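Local coordinates for Lactamase_B domain-containing protein (Pontibacter korlensis, PDB 6XFR) that probably hydrolyses beta-lactam antibiotics to substituted beta-amino acids as a zinc-dependent class B1 metallo-beta-lactamase, at residues G129-V134 / Y149-K154; A44-T49 / Q69-C74; V38-G43 / F125-Q130; V97-L102 / D116-T121. All blocks are in the same frame, centred on the assembly; numbering follows the deposited sequence.

Contact 1. Residues G129-V134 / Y149-K154; sequences GQQLEV and YLPQQK. With ZN (zinc ion), chain T; EPE (4-(2-hydroxyethyl)-1-piperazine ethanesulfonic acid), chain M.
Q130 and Q153 meet amide to amide at the open end of the beta hairpin of strands 130-135 and 147-150, where Q153 lies just past the second strand. The side chains come from opposite directions, and their amide planes are nearly coplanar, 20° apart. NE2 of Q153 donates to OE1 of Q130, and NE2 of Q130 to OE1 of Q153, both at 2.9 Å. Both bonds are almost straight and lie on lone pairs in the carbonyl plane, which fixes both amides. Q130 reaches its partner with CG anti to the backbone N (chi1 176°), and the chain bends at chi2. Q152 is turned differently, with its amide 82° from that of Q130. Its OE1 accepts from the backbone N of Q131 at 3.0 Å, with the donor above the carbonyl plane. Its NE2 makes a weak bond to O of G129. E133 and Y149 form a hydrogen-bonded antiparallel pair, with N of E133 2.9 Å from O of Y149. OE1 of E133 sits at the edge of the Y149 ring, 3.8 Å from CD2. A HEPES buffer molecule spans both residues. Its N4 bonds weakly to the carboxylate of E133, and its O1S accepts from OH of Y149 at 2.6 Å. CG of P151 rests against the Q131 amide. A zinc ion apart from the active-site metals lies beside P151 and Q152, bound by the backbone O of Q131 at 2.5 Å.

Contact 2. Residues A44-T49 / Q69-C74; sequences AVLIDT and QPVKVC
L46 packs against three residues of the neighbouring strand in a beta-alpha-beta crossover, made of strand 43-47, helix 53-67 and strand 71-75. Its CB makes most of the contact. It lies 3.8 Å from CB of C74 and 3.9 Å from CG1 of V71, and it also touches the carbonyl O of V73. Further out, CD2 returns to the same V71 methyl, as the two side chains cross at a slant. The strands are parallel, with 23° between their directions. A44 pairs with V71 and L46 with C74, so two residue steps on one strand match three on the other. K72, with helical backbone angles, is the extra residue and makes a bulge-like irregularity in the parallel pairing. Its N donates to O of A44 at 2.8 Å. The next rung is N of L46 to O of V73, at 3.0 Å. V45 and V73 lie side by side on the face away from L46. Helix 53-67 covers V71 through L60 and I63. Near the start of the strands, the Q69 side chain passes A44, with OE1 3.7 Å from the A44 CB. That amide is held from outside by S39 OG and T40 O. At the far end, D48 forms a salt bridge with K83. OG1 of T49 bonds to the backbone N of G86, while its methyl CG2 lies 3.5 Å from SG of C74.

Contact 3. Residues V38-G43 / F125-Q130; sequences VSTKEG and FAIGGQ
T40 and K41 meet the turn at G128 in a contact of two beta turns packed together. N of K41 donates to O of G128 at 3.1 Å. The bond is nearly straight and uses a lone pair in the carbonyl plane. The K41 side chain curls round the same oxygen from CB, 3.6 Å away, to CE, 3.7 Å away. T40 turns its side chain toward the 127-130 turn. Its methyl CG2 lies 3.5 Å from CB of Q130, and the two side chains cross at about a right angle. CG1 of V38 touches the next part of Q130, 3.7 Å from its CG. The OG1 of T40 approaches CA of G128, where there is no side chain in the way. G128 and G129 both have positive phi, as the type I' turn from I127 to Q130 requires. The other turn, type I from T40 to G43, is held by T40 itself. With chi1 near 83°, OG1 accepts from N of E42 at 3.0 Å, which makes an ST turn, and donates to O of G43 at 2.7 Å. Outside the contact, Q69 bonds to S39 OG and T40 O. Strands 30-40 and 43-47 are antiparallel in one mixed sheet, 123-127 and 130-135 in the other. The contact joins the turns of these two hairpins, linking both sheets of the alpha-beta/beta-alpha sandwich of metallo-beta-lactamases.

Contact 4. Residues V97-L102 / D116-T121; sequences VVTSEL and DVTFAT
F119 presents the edge of its ring to T99, whose O lies near the ring plane. CG1 of V98 is also modelled at that edge, but too close to the ring, so its place there is doubtful. The flat carboxylate of D116 points back at V97. Its OD1 accepts from N of V97 at 2.9 Å on the anti lone pair, the one away from OD2. That oxygen has a second partner, NE2 of Q91 on helix 87-91. In return, O of V97 takes N of D116 at 2.9 Å, and more weakly N of V117. OE2 of the E101 carboxylate touches the A120 CB, 3.4 Å away. Between these groups runs a two-stranded parallel sheet, strands 98-100 and 117-119, connected through helix 101-109 as a beta-alpha-beta unit. N of T99 donates to O of V117 at 3.2 Å, and N of F119 to O of T99 at 2.9 Å. V98 and V117 lie side by side on one face, and T99 and T118 meet on the other. With chi1 near 76°, the T99 hydroxyl is placed to donate to O of S100, 2.9 Å away. S100 stands at the N-cap of the helix, and its OG is hydrogen-bonded to OG1 of T103. One residue on, N of E101 donates to O of F119 at 3.0 Å, from 43° out of the carbonyl plane.

Contacts 1 and 3 share G129 and Q130, and their centres are 10 Å apart. N of L132 probably bonds to O of F125 at 2.8 Å, since their strands are neighbours in one sheet. Contacts 2 and 3 are joined in the other sheet, where N of V45 probably bonds to O of V38 at 2.8 Å. The two sheets also pack directly, with CD2 of L132 3.8 Å from CG1 of V45. Contact 4 extends from contact 2 through a probable bond of V98 N to C74 O at 3.0 Å. Contacts 2 and 4 approach the zinc ligands: the side chains of D48 and S100 are about 6 and 7 Å from that of H78.

Contact 1. Residues G129-V134 / Y149-K154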
loop_
_atom_site.group_PDB
_atom_site.type_symbol
_atom_site.label_atom_id
_atom_site.label_comp_id
_atom_site.label_asym_id
_atom_site.label_seq_id
_atom_site.Cartn_x
_atom_site.Cartn_y
_atom_site.Cartn_z
ATOM N N GLY B 129 -3.364 -19.439 -15.217
ATOM C CA GLY B 129 -1.978 -19.045 -15.141
ATOM C C GLY B 129 -1.540 -18.529 -13.790
ATOM O O GLY B 129 -0.349 -18.259 -13.594
ATOM N N GLN B 130 -2.457 -18.368 -12.855
ATOM C CA GLN B 130 -2.171 -17.762 -11.572
ATOM C C GLN B 130 -2.095 -18.856 -10.513
ATOM O O GLN B 130 -3.024 -19.659 -10.390
ATOM C CB GLN B 130 -3.265 -16.761 -11.227
ATOM C CG GLN B 130 -3.088 -16.148 -9.853
ATOM C CD GLN B 130 -2.034 -15.059 -9.822
ATOM O OE1 GLN B 130 -2.056 -14.125 -10.617
ATOM N NE2 GLN B 130 -1.119 -15.170 -8.897
ATOM N N GLN B 131 -1.009 -18.894 -9.747
ATOM C CA GLN B 131 -0.895 -19.886 -8.699
ATOM C C GLN B 131 -1.074 -19.264 -7.324
ATOM O O GLN B 131 -0.666 -18.139 -7.078
ATOM C CB GLN B 131 0.410 -20.686 -8.809
ATOM C CG GLN B 131 1.705 -19.984 -8.850
ATOM C CD GLN B 131 2.867 -20.969 -8.623
ATOM O OE1 GLN B 131 2.630 -22.182 -8.403
ATOM N NE2 GLN B 131 4.123 -20.448 -8.620
ATOM N N LEU B 132 -1.759 -19.982 -6.457
ATOM C CA LEU B 132 -2.092 -19.552 -5.112
ATOM C C LEU B 132 -1.746 -20.675 -4.150
ATOM O O LEU B 132 -1.923 -21.859 -4.464
ATOM C CB LEU B 132 -3.585 -19.212 -4.984
ATOM C CG LEU B 132 -4.221 -18.125 -5.868
ATOM C CD1 LEU B 132 -4.648 -18.672 -7.239
ATOM C CD2 LEU B 132 -5.400 -17.442 -5.160
ATOM N N GLU B 133 -1.275 -20.295 -2.979
ATOM C CA GLU B 133 -0.972 -21.219 -1.901
ATOM C C GLU B 133 -1.839 -20.836 -0.725
ATOM O O GLU B 133 -2.042 -19.650 -0.463
ATOM C CB GLU B 133 0.494 -21.154 -1.520
ATOM C CG GLU B 133 1.382 -21.499 -2.699
ATOM C CD GLU B 133 2.877 -21.339 -2.422
ATOM O OE1 GLU B 133 3.248 -20.829 -1.338
ATOM O OE2 GLU B 133 3.682 -21.746 -3.298
ATOM N N VAL B 134 -2.430 -21.818 -0.073
ATOM C CA VAL B 134 -3.153 -21.549 1.154
ATOM C C VAL B 134 -2.422 -22.280 2.264
ATOM O O VAL B 134 -1.920 -23.386 2.057
ATOM C CB VAL B 134 -4.639 -21.930 1.032
ATOM C CG1 VAL B 134 -5.443 -21.339 2.194
ATOM C CG2 VAL B 134 -5.163 -21.356 -0.250
ATOM N N TYR B 149 -0.770 -17.008 -0.171
ATOM C CA TYR B 149 0.436 -16.452 -0.746
ATOM C C TYR B 149 0.322 -16.568 -2.249
ATOM O O TYR B 149 -0.162 -17.586 -2.762
ATOM C CB TYR B 149 1.707 -17.149 -0.252
ATOM C CG TYR B 149 3.020 -16.443 -0.649
ATOM C CD1 TYR B 149 3.275 -15.095 -0.277
ATOM C CD2 TYR B 149 4.016 -17.127 -1.383
ATOM C CE1 TYR B 149 4.465 -14.459 -0.617
ATOM C CE2 TYR B 149 5.221 -16.492 -1.718
ATOM C CZ TYR B 149 5.421 -15.158 -1.331
ATOM O OH TYR B 149 6.581 -14.542 -1.674
ATOM N N LEU B 150 0.662 -15.471 -2.939
ATOM C CA LEU B 150 0.898 -15.474 -4.374
ATOM C C LEU B 150 2.413 -15.515 -4.567
ATOM O O LEU B 150 3.082 -14.485 -4.364
ATOM C CB LEU B 150 0.292 -14.228 -5.034
ATOM C CG LEU B 150 -1.100 -13.737 -4.590
ATOM C CD1 LEU B 150 -1.707 -12.696 -5.514
ATOM C CD2 LEU B 150 -2.052 -14.904 -4.478
ATOM N N PRO B 151 3.013 -16.679 -4.875
ATOM C CA PRO B 151 4.477 -16.733 -5.053
ATOM C C PRO B 151 5.001 -15.991 -6.290
ATOM O O PRO B 151 6.193 -15.647 -6.321
ATOM C CB PRO B 151 4.767 -18.246 -5.139
ATOM C CG PRO B 151 3.466 -18.896 -5.492
ATOM C CD PRO B 151 2.419 -18.035 -4.867
ATOM N N GLN B 152 4.176 -15.767 -7.321
ATOM C CA GLN B 152 4.655 -15.026 -8.485
ATOM C C GLN B 152 4.732 -13.524 -8.178
ATOM O O GLN B 152 5.773 -12.898 -8.374
ATOM C CB GLN B 152 3.763 -15.313 -9.709
ATOM C CG GLN B 152 3.654 -16.829 -10.083
ATOM C CD GLN B 152 2.360 -17.249 -10.872
ATOM O OE1 GLN B 152 1.226 -16.999 -10.442
ATOM N NE2 GLN B 152 2.557 -17.933 -12.009
ATOM N N GLN B 153 3.675 -12.945 -7.626
ATOM C CA GLN B 153 3.722 -11.541 -7.257
ATOM C C GLN B 153 4.390 -11.311 -5.901
ATOM O O GLN B 153 4.666 -10.155 -5.553
ATOM C CB GLN B 153 2.298 -10.958 -7.251
ATOM C CG GLN B 153 1.607 -10.930 -8.595
ATOM C CD GLN B 153 0.775 -12.195 -8.875
ATOM O OE1 GLN B 153 1.069 -13.271 -8.354
ATOM N NE2 GLN B 153 -0.261 -12.062 -9.711
ATOM N N LYS B 154 4.708 -12.387 -5.174
ATOM C CA LYS B 154 5.247 -12.354 -3.805
ATOM C C LYS B 154 4.404 -11.472 -2.878
ATOM O O LYS B 154 4.911 -10.621 -2.140
ATOM C CB LYS B 154 6.714 -11.919 -3.807
ATOM C CG LYS B 154 7.573 -12.705 -4.781
ATOM C CD LYS B 154 8.866 -13.144 -4.135
ATOM C CE LYS B 154 9.589 -14.124 -5.009
ATOM N NZ LYS B 154 10.659 -13.389 -5.746
HETATM ZN ZN ZN T . 1.390 -16.635 -7.169
HETATM N N1 EPE M . 7.523 -20.599 -1.307
HETATM C C2 EPE M . 6.571 -20.735 -0.188
HETATM C C3 EPE M . 6.168 -22.187 0.061
HETATM N N4 EPE M . 5.788 -22.872 -1.160
HETATM C C5 EPE M . 6.585 -22.598 -2.349
HETATM C C6 EPE M . 6.924 -21.124 -2.539
HETATM C C7 EPE M . 5.135 -24.176 -1.054
HETATM C C8 EPE M . 4.248 -24.481 -2.262
HETATM O O8 EPE M . 3.808 -25.828 -2.290
HETATM C C9 EPE M . 7.735 -19.159 -1.475
HETATM C C10 EPE M . 9.130 -18.695 -1.067
HETATM S S EPE M . 9.297 -16.889 -1.133
HETATM O O1S EPE M . 8.524 -16.238 -2.216
HETATM O O2S EPE M . 10.711 -16.616 -1.373
HETATM O O3S EPE M . 8.930 -16.361 0.178
#

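Contact 2. Residues A44-T49 / Q69-C74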
loop_
_atom_site.group_PDB
_atom_site.type_symbol
_atom_site.label_atom_id
_atom_site.label_comp_id
_atom_site.label_asym_id
_atom_site.label_seq_id
_atom_site.Cartn_x
_atom_site.Cartn_y
_atom_site.Cartn_z
ATOM N N ALA B 44 -11.902 -14.947 -12.057
ATOM C CA ALA B 44 -11.406 -14.202 -10.910
ATOM C C ALA B 44 -11.464 -15.051 -9.651
ATOM O O ALA B 44 -12.339 -15.906 -9.486
ATOM C CB ALA B 44 -12.184 -12.895 -10.711
ATOM N N VAL B 45 -10.498 -14.829 -8.780
ATOM C CA VAL B 45 -10.466 -15.476 -7.481
ATOM C C VAL B 45 -10.733 -14.442 -6.411
ATOM O O VAL B 45 -10.236 -13.312 -6.477
ATOM C CB VAL B 45 -9.146 -16.201 -7.215
ATOM C CG1 VAL B 45 -9.070 -16.597 -5.752
ATOM C CG2 VAL B 45 -9.085 -17.385 -8.111
ATOM N N LEU B 46 -11.538 -14.843 -5.441
ATOM C CA LEU B 46 -11.984 -14.011 -4.341
ATOM C C LEU B 46 -11.327 -14.542 -3.080
ATOM O O LEU B 46 -11.465 -15.723 -2.759
ATOM C CB LEU B 46 -13.502 -14.073 -4.227
ATOM C CG LEU B 46 -14.182 -12.843 -3.706
ATOM C CD1 LEU B 46 -13.516 -11.650 -4.361
ATOM C CD2 LEU B 46 -15.617 -12.968 -4.088
ATOM N N ILE B 47 -10.521 -13.721 -2.441
ATOM C CA ILE B 47 -9.965 -14.050 -1.136
ATOM C C ILE B 47 -10.682 -13.157 -0.136
ATOM O O ILE B 47 -10.429 -11.944 -0.083
ATOM C CB ILE B 47 -8.439 -13.883 -1.083
ATOM C CG1 ILE B 47 -7.784 -14.674 -2.218
ATOM C CG2 ILE B 47 -7.903 -14.349 0.272
ATOM C CD1 ILE B 47 -8.106 -16.102 -2.199
ATOM N N ASP B 48 -11.564 -13.776 0.659
ATOM C CA ASP B 48 -12.491 -13.096 1.554
ATOM C C ASP B 48 -13.708 -12.549 0.820
ATOM O O ASP B 48 -13.614 -12.104 -0.331
ATOM C CB ASP B 48 -11.823 -11.949 2.305
ATOM C CG ASP B 48 -11.025 -12.432 3.479
ATOM O OD1 ASP B 48 -10.385 -11.582 4.136
ATOM O OD2 ASP B 48 -11.027 -13.667 3.729
ATOM N N THR B 49 -14.855 -12.606 1.488
ATOM C CA THR B 49 -16.059 -11.944 1.040
ATOM C C THR B 49 -16.039 -10.520 1.572
ATOM O O THR B 49 -15.195 -10.152 2.384
ATOM C CB THR B 49 -17.287 -12.701 1.549
ATOM O OG1 THR B 49 -17.238 -12.738 2.989
ATOM C CG2 THR B 49 -17.320 -14.126 1.004
ATOM N N GLN B 69 -15.472 -10.696 -15.918
ATOM C CA GLN B 69 -15.287 -12.148 -15.883
ATOM C C GLN B 69 -15.958 -12.730 -14.639
ATOM O O GLN B 69 -16.164 -12.010 -13.650
ATOM C CB GLN B 69 -13.798 -12.540 -15.921
ATOM C CG GLN B 69 -13.038 -12.390 -14.608
ATOM C CD GLN B 69 -11.512 -12.332 -14.770
ATOM O OE1 GLN B 69 -10.815 -11.737 -13.941
ATOM N NE2 GLN B 69 -10.990 -12.958 -15.836
ATOM N N PRO B 70 -16.360 -14.003 -14.671
ATOM C CA PRO B 70 -16.959 -14.611 -13.481
ATOM C C PRO B 70 -15.933 -14.917 -12.397
ATOM O O PRO B 70 -14.744 -15.126 -12.662
ATOM C CB PRO B 70 -17.593 -15.900 -14.023
ATOM C CG PRO B 70 -16.849 -16.206 -15.244
ATOM C CD PRO B 70 -16.497 -14.877 -15.849
ATOM N N VAL B 71 -16.442 -15.001 -11.161
ATOM C CA VAL B 71 -15.656 -15.402 -9.998
ATOM C C VAL B 71 -15.670 -16.924 -9.966
ATOM O O VAL B 71 -16.735 -17.538 -9.873
ATOM C CB VAL B 71 -16.233 -14.829 -8.687
ATOM C CG1 VAL B 71 -15.389 -15.252 -7.471
ATOM C CG2 VAL B 71 -16.357 -13.323 -8.733
ATOM N N LYS B 72 -14.498 -17.536 -10.081
ATOM C CA LYS B 72 -14.457 -18.988 -10.130
ATOM C C LYS B 72 -14.596 -19.591 -8.743
ATOM O O LYS B 72 -15.169 -20.677 -8.593
ATOM C CB LYS B 72 -13.151 -19.470 -10.779
ATOM C CG LYS B 72 -13.005 -19.102 -12.258
ATOM C CD LYS B 72 -14.361 -19.063 -12.935
ATOM C CE LYS B 72 -14.327 -19.879 -14.194
ATOM N NZ LYS B 72 -15.682 -20.441 -14.465
ATOM N N VAL B 73 -14.101 -18.896 -7.719
ATOM C CA VAL B 73 -14.003 -19.489 -6.393
ATOM C C VAL B 73 -13.779 -18.377 -5.378
ATOM O O VAL B 73 -13.195 -17.332 -5.684
ATOM C CB VAL B 73 -12.864 -20.540 -6.351
ATOM C CG1 VAL B 73 -11.511 -19.812 -6.258
ATOM C CG2 VAL B 73 -13.038 -21.480 -5.177
ATOM N N CYS B 74 -14.194 -18.626 -4.156
ATOM C CA CYS B 74 -13.992 -17.674 -3.086
ATOM C C CYS B 74 -13.431 -18.424 -1.890
ATOM O O CYS B 74 -13.922 -19.497 -1.522
ATOM C CB CYS B 74 -15.326 -17.002 -2.747
ATOM S SG CYS B 74 -15.425 -16.132 -1.169
#

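Contact 3. Residues V38-G43 / F125-Q130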
loop_
_atom_site.group_PDB
_atom_site.type_symbol
_atom_site.label_atom_id
_atom_site.label_comp_id
_atom_site.label_asym_id
_atom_site.label_seq_id
_atom_site.Cartn_x
_atom_site.Cartn_y
_atom_site.Cartn_z
ATOM N N VAL B 38 -8.118 -11.469 -7.391
ATOM C CA VAL B 38 -7.075 -11.824 -8.344
ATOM C C VAL B 38 -7.705 -12.178 -9.682
ATOM O O VAL B 38 -8.595 -13.036 -9.760
ATOM C CB VAL B 38 -6.179 -12.944 -7.798
ATOM C CG1 VAL B 38 -5.054 -13.224 -8.780
ATOM C CG2 VAL B 38 -5.590 -12.457 -6.485
ATOM N N SER B 39 -7.236 -11.506 -10.729
ATOM C CA SER B 39 -7.712 -11.731 -12.086
ATOM C C SER B 39 -6.795 -12.728 -12.778
ATOM O O SER B 39 -5.573 -12.643 -12.643
ATOM C CB SER B 39 -7.772 -10.416 -12.870
ATOM O OG SER B 39 -8.489 -10.598 -14.082
ATOM N N THR B 40 -7.383 -13.705 -13.460
ATOM C CA THR B 40 -6.614 -14.719 -14.177
ATOM C C THR B 40 -7.153 -14.785 -15.590
ATOM O O THR B 40 -8.136 -14.121 -15.932
ATOM C CB THR B 40 -6.643 -16.121 -13.511
ATOM O OG1 THR B 40 -7.818 -16.828 -13.897
ATOM C CG2 THR B 40 -6.623 -16.026 -11.990
ATOM N N LYS B 41 -6.464 -15.550 -16.427
ATOM C CA LYS B 41 -6.930 -15.676 -17.789
ATOM C C LYS B 41 -8.231 -16.435 -17.861
ATOM O O LYS B 41 -8.879 -16.392 -18.902
ATOM C CB LYS B 41 -5.891 -16.410 -18.643
ATOM C CG LYS B 41 -4.611 -15.603 -18.863
ATOM C CD LYS B 41 -3.486 -16.417 -19.506
ATOM C CE LYS B 41 -2.225 -16.353 -18.650
ATOM N NZ LYS B 41 -1.953 -14.948 -18.198
ATOM N N GLU B 42 -8.674 -17.048 -16.760
ATOM C CA GLU B 42 -9.809 -17.973 -16.804
ATOM C C GLU B 42 -10.854 -17.671 -15.741
ATOM O O GLU B 42 -11.644 -18.545 -15.409
ATOM C CB GLU B 42 -9.359 -19.435 -16.662
ATOM C CG GLU B 42 -8.799 -20.032 -17.931
ATOM C CD GLU B 42 -9.544 -19.565 -19.181
ATOM O OE1 GLU B 42 -10.774 -19.753 -19.266
ATOM O OE2 GLU B 42 -8.891 -19.020 -20.098
ATOM N N GLY B 43 -10.860 -16.470 -15.186
ATOM C CA GLY B 43 -11.796 -16.099 -14.148
ATOM C C GLY B 43 -11.086 -15.440 -12.985
ATOM O O GLY B 43 -9.858 -15.391 -12.905
ATOM N N PHE B 125 -2.656 -24.364 -5.660
ATOM C CA PHE B 125 -3.425 -24.626 -6.869
ATOM C C PHE B 125 -3.276 -23.476 -7.860
ATOM O O PHE B 125 -2.758 -22.393 -7.539
ATOM C CB PHE B 125 -4.896 -24.843 -6.554
ATOM C CG PHE B 125 -5.561 -23.623 -6.057
ATOM C CD1 PHE B 125 -6.325 -22.847 -6.894
ATOM C CD2 PHE B 125 -5.422 -23.246 -4.747
ATOM C CE1 PHE B 125 -6.952 -21.720 -6.425
ATOM C CE2 PHE B 125 -6.034 -22.123 -4.277
ATOM C CZ PHE B 125 -6.797 -21.352 -5.115
ATOM N N ALA B 126 -3.709 -23.736 -9.092
ATOM C CA ALA B 126 -3.577 -22.713 -10.106
ATOM C C ALA B 126 -4.844 -22.614 -10.935
ATOM O O ALA B 126 -5.438 -23.628 -11.317
ATOM C CB ALA B 126 -2.350 -22.972 -10.997
ATOM N N ILE B 127 -5.218 -21.373 -11.233
ATOM C CA ILE B 127 -6.304 -21.034 -12.142
ATOM C C ILE B 127 -5.830 -19.922 -13.077
ATOM O O ILE B 127 -5.307 -18.902 -12.623
ATOM C CB ILE B 127 -7.552 -20.581 -11.374
ATOM C CG1 ILE B 127 -8.013 -21.673 -10.420
ATOM C CG2 ILE B 127 -8.643 -20.195 -12.334
ATOM C CD1 ILE B 127 -9.203 -21.225 -9.547
ATOM N N GLY B 128 -6.035 -20.109 -14.374
ATOM C CA GLY B 128 -5.761 -19.085 -15.379
ATOM C C GLY B 128 -4.345 -18.559 -15.397
ATOM O O GLY B 128 -4.134 -17.357 -15.605
ATOM N N GLY B 129 -3.364 -19.439 -15.217
ATOM C CA GLY B 129 -1.978 -19.045 -15.141
ATOM C C GLY B 129 -1.540 -18.529 -13.790
ATOM O O GLY B 129 -0.349 -18.259 -13.594
ATOM N N GLN B 130 -2.457 -18.368 -12.855
ATOM C CA GLN B 130 -2.171 -17.762 -11.572
ATOM C C GLN B 130 -2.095 -18.856 -10.513
ATOM O O GLN B 130 -3.024 -19.659 -10.390
ATOM C CB GLN B 130 -3.265 -16.761 -11.227
ATOM C CG GLN B 130 -3.088 -16.148 -9.853
ATOM C CD GLN B 130 -2.034 -15.059 -9.822
ATOM O OE1 GLN B 130 -2.056 -14.125 -10.617
ATOM N NE2 GLN B 130 -1.119 -15.170 -8.897
#

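Contact 4. Residues V97-L102 / D116-T121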
loop_
_atom_site.group_PDB
_atom_site.type_symbol
_atom_site.label_atom_id
_atom_site.label_comp_id
_atom_site.label_asym_id
_atom_site.label_seq_id
_atom_site.Cartn_x
_atom_site.Cartn_y
_atom_site.Cartn_z
ATOM N N VAL B 97 -17.684 -21.572 -2.606
ATOM C CA VAL B 97 -16.928 -21.126 -1.442
ATOM C C VAL B 97 -16.185 -22.323 -0.884
ATOM O O VAL B 97 -16.757 -23.411 -0.741
ATOM C CB VAL B 97 -17.837 -20.525 -0.357
ATOM C CG1 VAL B 97 -16.984 -20.052 0.785
ATOM C CG2 VAL B 97 -18.716 -19.409 -0.915
ATOM N N VAL B 98 -14.919 -22.124 -0.546
ATOM C CA VAL B 98 -14.030 -23.214 -0.173
ATOM C C VAL B 98 -13.221 -22.792 1.035
ATOM O O VAL B 98 -12.605 -21.719 1.024
ATOM C CB VAL B 98 -13.098 -23.577 -1.351
ATOM C CG1 VAL B 98 -12.085 -24.628 -0.943
ATOM C CG2 VAL B 98 -13.928 -24.064 -2.548
ATOM N N THR B 99 -13.168 -23.654 2.056
ATOM C CA THR B 99 -12.506 -23.289 3.301
ATOM C C THR B 99 -11.698 -24.482 3.814
ATOM O O THR B 99 -11.719 -25.574 3.247
ATOM C CB THR B 99 -13.526 -22.768 4.344
ATOM O OG1 THR B 99 -14.262 -23.849 4.906
ATOM C CG2 THR B 99 -14.531 -21.806 3.729
ATOM N N SER B 100 -10.947 -24.260 4.879
ATOM C CA SER B 100 -10.361 -25.373 5.603
ATOM C C SER B 100 -11.459 -26.167 6.310
ATOM O O SER B 100 -12.591 -25.698 6.474
ATOM C CB SER B 100 -9.314 -24.876 6.607
ATOM O OG SER B 100 -9.911 -24.220 7.712
ATOM N N GLU B 101 -11.121 -27.405 6.693
ATOM C CA GLU B 101 -12.073 -28.251 7.406
ATOM C C GLU B 101 -12.519 -27.589 8.697
ATOM O O GLU B 101 -13.714 -27.516 8.983
ATOM C CB GLU B 101 -11.458 -29.618 7.723
ATOM C CG GLU B 101 -12.141 -30.774 7.083
ATOM C CD GLU B 101 -11.628 -32.134 7.597
ATOM O OE1 GLU B 101 -11.703 -32.390 8.827
ATOM O OE2 GLU B 101 -11.171 -32.961 6.769
ATOM N N LEU B 102 -11.570 -27.059 9.477
ATOM C CA LEU B 102 -11.989 -26.521 10.764
ATOM C C LEU B 102 -12.683 -25.175 10.611
ATOM O O LEU B 102 -13.574 -24.855 11.408
ATOM C CB LEU B 102 -10.815 -26.400 11.736
ATOM C CG LEU B 102 -11.256 -25.718 13.040
ATOM C CD1 LEU B 102 -12.451 -26.425 13.657
ATOM C CD2 LEU B 102 -10.133 -25.656 14.057
ATOM N N ASP B 116 -18.943 -25.031 0.307
ATOM C CA ASP B 116 -19.232 -26.042 -0.704
ATOM C C ASP B 116 -18.165 -27.133 -0.762
ATOM O O ASP B 116 -18.461 -28.265 -1.140
ATOM C CB ASP B 116 -19.362 -25.385 -2.092
ATOM C CG ASP B 116 -20.443 -24.301 -2.141
ATOM O OD1 ASP B 116 -20.090 -23.116 -2.334
ATOM O OD2 ASP B 116 -21.648 -24.621 -1.960
ATOM N N VAL B 117 -16.918 -26.815 -0.442
ATOM C CA VAL B 117 -15.849 -27.803 -0.378
ATOM C C VAL B 117 -14.957 -27.405 0.774
ATOM O O VAL B 117 -14.791 -26.221 1.063
ATOM C CB VAL B 117 -15.023 -27.924 -1.675
ATOM C CG1 VAL B 117 -13.954 -28.989 -1.518
ATOM C CG2 VAL B 117 -15.932 -28.267 -2.813
ATOM N N THR B 118 -14.387 -28.398 1.441
ATOM C CA THR B 118 -13.368 -28.129 2.440
ATOM C C THR B 118 -12.087 -28.863 2.070
ATOM O O THR B 118 -12.107 -29.861 1.346
ATOM C CB THR B 118 -13.817 -28.522 3.848
ATOM O OG1 THR B 118 -14.349 -29.842 3.823
ATOM C CG2 THR B 118 -14.866 -27.565 4.357
ATOM N N PHE B 119 -10.971 -28.322 2.544
ATOM C CA PHE B 119 -9.670 -28.937 2.386
ATOM C C PHE B 119 -9.067 -29.144 3.767
ATOM O O PHE B 119 -9.147 -28.257 4.624
ATOM C CB PHE B 119 -8.786 -28.062 1.519
ATOM C CG PHE B 119 -9.196 -28.068 0.090
ATOM C CD1 PHE B 119 -10.263 -27.286 -0.338
ATOM C CD2 PHE B 119 -8.560 -28.896 -0.820
ATOM C CE1 PHE B 119 -10.677 -27.308 -1.667
ATOM C CE2 PHE B 119 -8.960 -28.940 -2.140
ATOM C CZ PHE B 119 -10.022 -28.144 -2.569
ATOM N N ALA B 120 -8.480 -30.324 3.983
ATOM C CA ALA B 120 -7.780 -30.629 5.219
ATOM C C ALA B 120 -6.268 -30.478 5.115
ATOM O O ALA B 120 -5.574 -30.684 6.113
ATOM C CB ALA B 120 -8.104 -32.052 5.657
ATOM N N THR B 121 -5.746 -30.156 3.931
ATOM C CA THR B 121 -4.315 -30.074 3.655
ATOM C C THR B 121 -3.917 -28.675 3.180
ATOM O O THR B 121 -4.716 -27.968 2.556
ATOM C CB THR B 121 -3.885 -31.149 2.612
ATOM O OG1 THR B 121 -4.813 -31.206 1.512
ATOM C CG2 THR B 121 -3.779 -32.497 3.266
#